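Local coordinates for protein chitinase (Paenibacillus sp. FPU-7, PDB 5GZT) that probably hydrolyses internal beta-1,4 linkages between N-acetylglucosamine units of chitin and chitodextrins, as a multidomain endochitinase with two family 18 glycoside hydrolase modules, at residues Y1022-L1036 and Y1076-Y1090. Sequence-based numbering, arbitrary orientation.
Sequences YARGWVNVPNINHGL and YLYNPDANGGTFITY
The small antiparallel sheet that follows barrel strand 1015-1020 in this family 18 module, consistent with the alpha+beta insertion of many such chitinases, gains its edge strand where R1024-W1026 pairs with F1087-T1089. R1024 and T1089 exchange backbone hydrogen bonds, T1089 N reaching R1024 O at 2.9 Å and almost straight (178°); W1026 and F1087 form the next hydrogen-bonded pair. Between them, G1025 brings its CA to 3.1 Å from F1087 O. On the face carrying W1026 and F1087 the two rings meet rim to rim, CE3 of W1026 3.7 Å from CD1 of F1087, with planes 46° apart, while T1089 CG2 touches W1026 CZ3. With its CG anti to the backbone N (chi1 177°), F1087 extends to L1036, whose CD1 meets F1087 CZ at 3.7 Å and whose CD2 lies 3.5 Å from Y1076 OH. The backbone at H1034-G1035 lies over one face of Y1078 near its rim, H1034 C 3.7 Å above the plane. Past the strands, N1028 N hydrogen-bonds to N1083 O and V1029 N to G1085 O. W1026 NE1 hydrogen-bonds to E977 O, R1024 forms a salt bridge with D971, and strand 1074-1079 separates 1086-1089 from the opposite edge strand, 1065-1069, whose Y1067 stacks on H1034.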
# COMPACT_ATOMS: atom_id res chain seq x y z
N TYR B 1022 -29.90 -22.84 21.17
CA TYR B 1022 -28.96 -23.13 22.23
C TYR B 1022 -27.77 -22.25 22.02
O TYR B 1022 -27.50 -21.78 20.88
CB TYR B 1022 -28.50 -24.61 22.26
CG TYR B 1022 -27.80 -25.08 20.98
CD1 TYR B 1022 -28.55 -25.58 19.87
CD2 TYR B 1022 -26.43 -25.04 20.86
CE1 TYR B 1022 -27.93 -25.99 18.69
CE2 TYR B 1022 -25.81 -25.45 19.67
CZ TYR B 1022 -26.56 -25.92 18.60
OH TYR B 1022 -25.88 -26.32 17.47
N ALA B 1023 -26.97 -22.13 23.08
CA ALA B 1023 -25.75 -21.33 23.06
C ALA B 1023 -24.47 -22.09 23.07
O ALA B 1023 -24.41 -23.28 23.36
CB ALA B 1023 -25.76 -20.40 24.26
N ARG B 1024 -23.41 -21.38 22.76
CA ARG B 1024 -22.03 -21.82 23.03
C ARG B 1024 -21.33 -20.68 23.74
O ARG B 1024 -21.89 -19.61 23.87
CB ARG B 1024 -21.29 -22.22 21.76
CG ARG B 1024 -21.87 -23.50 21.14
CD ARG B 1024 -21.10 -23.91 19.88
NE ARG B 1024 -21.72 -25.09 19.31
CZ ARG B 1024 -21.60 -26.34 19.81
NH1 ARG B 1024 -20.78 -26.62 20.82
NH2 ARG B 1024 -22.27 -27.33 19.25
N GLY B 1025 -20.16 -20.92 24.28
CA GLY B 1025 -19.56 -19.92 25.18
C GLY B 1025 -18.15 -20.26 25.64
O GLY B 1025 -17.64 -21.31 25.26
N TRP B 1026 -17.49 -19.33 26.35
CA TRP B 1026 -16.14 -19.55 26.88
C TRP B 1026 -16.06 -18.96 28.29
O TRP B 1026 -16.77 -18.00 28.61
CB TRP B 1026 -15.05 -18.88 26.01
CG TRP B 1026 -14.89 -19.41 24.67
CD1 TRP B 1026 -13.95 -20.32 24.21
CD2 TRP B 1026 -15.69 -19.06 23.55
NE1 TRP B 1026 -14.16 -20.56 22.86
CE2 TRP B 1026 -15.23 -19.80 22.44
CE3 TRP B 1026 -16.80 -18.23 23.40
CZ2 TRP B 1026 -15.83 -19.73 21.19
CZ3 TRP B 1026 -17.40 -18.14 22.15
CH2 TRP B 1026 -16.90 -18.88 21.06
N VAL B 1027 -15.16 -19.52 29.12
CA VAL B 1027 -14.85 -18.98 30.48
C VAL B 1027 -13.45 -18.36 30.43
O VAL B 1027 -12.72 -18.52 29.42
CB VAL B 1027 -14.96 -20.07 31.59
CG1 VAL B 1027 -16.43 -20.41 31.87
CG2 VAL B 1027 -14.19 -21.35 31.26
N ASN B 1028 -13.06 -17.65 31.51
CA ASN B 1028 -11.78 -16.92 31.56
C ASN B 1028 -11.61 -16.03 30.35
O ASN B 1028 -10.65 -16.16 29.58
CB ASN B 1028 -10.58 -17.86 31.66
CG ASN B 1028 -10.57 -18.66 32.97
OD1 ASN B 1028 -10.96 -18.17 34.03
ND2 ASN B 1028 -10.13 -19.92 32.88
N VAL B 1029 -12.60 -15.17 30.16
CA VAL B 1029 -12.58 -14.26 29.04
C VAL B 1029 -12.33 -12.85 29.58
O VAL B 1029 -13.13 -12.33 30.39
CB VAL B 1029 -13.90 -14.31 28.23
CG1 VAL B 1029 -13.84 -13.29 27.09
CG2 VAL B 1029 -14.14 -15.72 27.69
N PRO B 1030 -11.24 -12.21 29.13
CA PRO B 1030 -10.85 -10.87 29.61
C PRO B 1030 -11.97 -9.90 29.44
O PRO B 1030 -12.66 -9.97 28.40
CB PRO B 1030 -9.72 -10.48 28.69
CG PRO B 1030 -9.13 -11.78 28.21
CD PRO B 1030 -10.20 -12.84 28.30
N ASN B 1031 -12.19 -8.98 30.39
CA ASN B 1031 -13.21 -7.95 30.18
C ASN B 1031 -12.66 -6.82 29.32
O ASN B 1031 -12.36 -5.73 29.83
CB ASN B 1031 -13.79 -7.47 31.49
CG ASN B 1031 -15.00 -6.59 31.30
OD1 ASN B 1031 -15.43 -6.27 30.18
ND2 ASN B 1031 -15.61 -6.21 32.41
N ILE B 1032 -12.55 -7.10 28.02
CA ILE B 1032 -12.22 -6.13 26.97
C ILE B 1032 -13.29 -6.30 25.89
O ILE B 1032 -13.53 -7.46 25.44
CB ILE B 1032 -10.84 -6.42 26.33
CG1 ILE B 1032 -9.73 -6.44 27.39
CG2 ILE B 1032 -10.47 -5.40 25.24
CD1 ILE B 1032 -8.43 -6.99 26.86
N ASN B 1033 -13.90 -5.17 25.51
CA ASN B 1033 -15.04 -5.09 24.59
C ASN B 1033 -16.11 -6.10 24.92
O ASN B 1033 -16.62 -6.80 24.04
CB ASN B 1033 -14.58 -5.27 23.14
CG ASN B 1033 -13.53 -4.26 22.74
OD1 ASN B 1033 -12.56 -4.59 22.05
ND2 ASN B 1033 -13.71 -3.02 23.17
N HIS B 1034 -16.39 -6.19 26.22
CA HIS B 1034 -17.32 -7.14 26.78
C HIS B 1034 -17.03 -8.58 26.35
O HIS B 1034 -17.95 -9.35 26.17
CB HIS B 1034 -18.74 -6.75 26.43
CG HIS B 1034 -19.02 -5.29 26.57
ND1 HIS B 1034 -18.98 -4.63 27.78
CD2 HIS B 1034 -19.36 -4.36 25.65
CE1 HIS B 1034 -19.27 -3.36 27.59
NE2 HIS B 1034 -19.52 -3.17 26.31
N GLY B 1035 -15.76 -8.93 26.23
CA GLY B 1035 -15.36 -10.31 25.90
C GLY B 1035 -15.41 -10.71 24.42
O GLY B 1035 -14.99 -11.82 24.09
N LEU B 1036 -15.82 -9.79 23.53
CA LEU B 1036 -16.04 -10.12 22.13
C LEU B 1036 -14.75 -10.14 21.35
O LEU B 1036 -14.06 -9.13 21.31
CB LEU B 1036 -16.98 -9.10 21.49
CG LEU B 1036 -17.28 -9.28 19.99
CD1 LEU B 1036 -17.98 -10.62 19.79
CD2 LEU B 1036 -18.15 -8.09 19.51
N TYR B 1076 -24.86 -11.36 22.33
CA TYR B 1076 -23.96 -12.06 23.21
C TYR B 1076 -24.15 -11.59 24.63
O TYR B 1076 -24.69 -10.51 24.86
CB TYR B 1076 -22.50 -11.96 22.81
CG TYR B 1076 -21.88 -10.57 22.66
CD1 TYR B 1076 -22.16 -9.77 21.56
CD2 TYR B 1076 -20.97 -10.07 23.59
CE1 TYR B 1076 -21.56 -8.51 21.40
CE2 TYR B 1076 -20.36 -8.84 23.43
CZ TYR B 1076 -20.67 -8.05 22.34
OH TYR B 1076 -20.10 -6.83 22.19
N LEU B 1077 -23.72 -12.42 25.56
CA LEU B 1077 -23.83 -12.16 26.99
C LEU B 1077 -22.40 -12.08 27.49
O LEU B 1077 -21.58 -12.86 27.02
CB LEU B 1077 -24.56 -13.29 27.71
CG LEU B 1077 -26.06 -13.24 27.95
CD1 LEU B 1077 -26.86 -12.37 27.05
CD2 LEU B 1077 -26.66 -14.64 28.04
N TYR B 1078 -22.14 -11.16 28.43
CA TYR B 1078 -20.88 -11.16 29.20
C TYR B 1078 -21.21 -11.02 30.70
O TYR B 1078 -22.20 -10.35 31.13
CB TYR B 1078 -19.91 -10.08 28.70
CG TYR B 1078 -18.50 -10.22 29.30
CD1 TYR B 1078 -17.70 -11.28 28.96
CD2 TYR B 1078 -18.00 -9.29 30.24
CE1 TYR B 1078 -16.46 -11.47 29.52
CE2 TYR B 1078 -16.72 -9.46 30.81
CZ TYR B 1078 -15.96 -10.55 30.45
OH TYR B 1078 -14.68 -10.77 30.93
N ASN B 1079 -20.44 -11.75 31.49
CA ASN B 1079 -20.53 -11.68 32.96
C ASN B 1079 -19.06 -11.67 33.42
O ASN B 1079 -18.38 -12.70 33.38
CB ASN B 1079 -21.32 -12.85 33.57
CG ASN B 1079 -21.42 -12.77 35.11
OD1 ASN B 1079 -20.60 -12.13 35.78
ND2 ASN B 1079 -22.44 -13.42 35.68
N PRO B 1080 -18.54 -10.49 33.83
CA PRO B 1080 -17.13 -10.43 34.27
C PRO B 1080 -16.84 -11.35 35.49
O PRO B 1080 -15.73 -11.92 35.65
CB PRO B 1080 -16.91 -8.94 34.59
CG PRO B 1080 -18.26 -8.26 34.55
CD PRO B 1080 -19.31 -9.27 34.14
N ASP B 1081 -17.88 -11.58 36.29
CA ASP B 1081 -17.71 -12.30 37.54
C ASP B 1081 -17.81 -13.83 37.51
O ASP B 1081 -17.41 -14.47 38.48
CB ASP B 1081 -18.70 -11.71 38.56
CG ASP B 1081 -18.49 -10.20 38.75
OD1 ASP B 1081 -17.34 -9.70 38.61
OD2 ASP B 1081 -19.49 -9.52 39.00
N ALA B 1082 -18.31 -14.42 36.42
CA ALA B 1082 -18.79 -15.80 36.51
C ALA B 1082 -17.69 -16.84 36.66
O ALA B 1082 -17.71 -17.59 37.64
CB ALA B 1082 -19.72 -16.15 35.36
N ASN B 1083 -16.75 -16.90 35.73
CA ASN B 1083 -15.64 -17.88 35.85
C ASN B 1083 -14.46 -17.29 35.17
O ASN B 1083 -14.03 -17.76 34.13
CB ASN B 1083 -15.95 -19.23 35.20
CG ASN B 1083 -16.57 -20.20 36.14
OD1 ASN B 1083 -15.89 -20.82 36.94
ND2 ASN B 1083 -17.87 -20.37 36.05
N GLY B 1084 -13.97 -16.22 35.76
CA GLY B 1084 -12.82 -15.51 35.18
C GLY B 1084 -13.23 -14.57 34.06
O GLY B 1084 -12.33 -14.01 33.35
N GLY B 1085 -14.57 -14.35 33.96
CA GLY B 1085 -15.23 -13.78 32.76
C GLY B 1085 -15.85 -14.84 31.82
O GLY B 1085 -15.11 -15.62 31.23
N THR B 1086 -17.18 -14.83 31.69
CA THR B 1086 -17.95 -15.76 30.81
C THR B 1086 -18.71 -15.02 29.65
O THR B 1086 -19.46 -14.07 29.88
CB THR B 1086 -18.89 -16.66 31.65
OG1 THR B 1086 -18.06 -17.52 32.43
CG2 THR B 1086 -19.80 -17.56 30.78
N PHE B 1087 -18.42 -15.47 28.42
CA PHE B 1087 -18.96 -14.90 27.19
C PHE B 1087 -19.83 -15.95 26.55
O PHE B 1087 -19.36 -17.07 26.33
CB PHE B 1087 -17.79 -14.60 26.23
CG PHE B 1087 -18.22 -14.08 24.89
CD1 PHE B 1087 -18.48 -14.97 23.82
CD2 PHE B 1087 -18.34 -12.73 24.67
CE1 PHE B 1087 -18.88 -14.49 22.57
CE2 PHE B 1087 -18.74 -12.24 23.41
CZ PHE B 1087 -19.02 -13.13 22.36
N ILE B 1088 -21.05 -15.57 26.19
CA ILE B 1088 -22.05 -16.50 25.60
C ILE B 1088 -22.48 -16.00 24.20
O ILE B 1088 -22.80 -14.85 24.07
CB ILE B 1088 -23.30 -16.60 26.51
CG1 ILE B 1088 -22.94 -17.12 27.90
CG2 ILE B 1088 -24.37 -17.53 25.93
CD1 ILE B 1088 -22.22 -18.48 27.95
N THR B 1089 -22.57 -16.89 23.22
CA THR B 1089 -23.00 -16.56 21.85
C THR B 1089 -24.15 -17.46 21.49
O THR B 1089 -24.08 -18.70 21.68
CB THR B 1089 -21.85 -16.68 20.87
OG1 THR B 1089 -22.33 -16.68 19.53
CG2 THR B 1089 -20.96 -17.92 21.15
N TYR B 1090 -25.22 -16.84 21.04
CA TYR B 1090 -26.49 -17.52 20.90
C TYR B 1090 -27.36 -16.81 19.86
O TYR B 1090 -26.94 -15.71 19.39
CB TYR B 1090 -27.20 -17.62 22.28
CG TYR B 1090 -27.63 -16.32 22.89
CD1 TYR B 1090 -26.70 -15.39 23.38
CD2 TYR B 1090 -28.96 -16.02 23.01
CE1 TYR B 1090 -27.10 -14.18 23.92
CE2 TYR B 1090 -29.39 -14.81 23.60
CZ TYR B 1090 -28.47 -13.89 24.05
OH TYR B 1090 -28.94 -12.69 24.58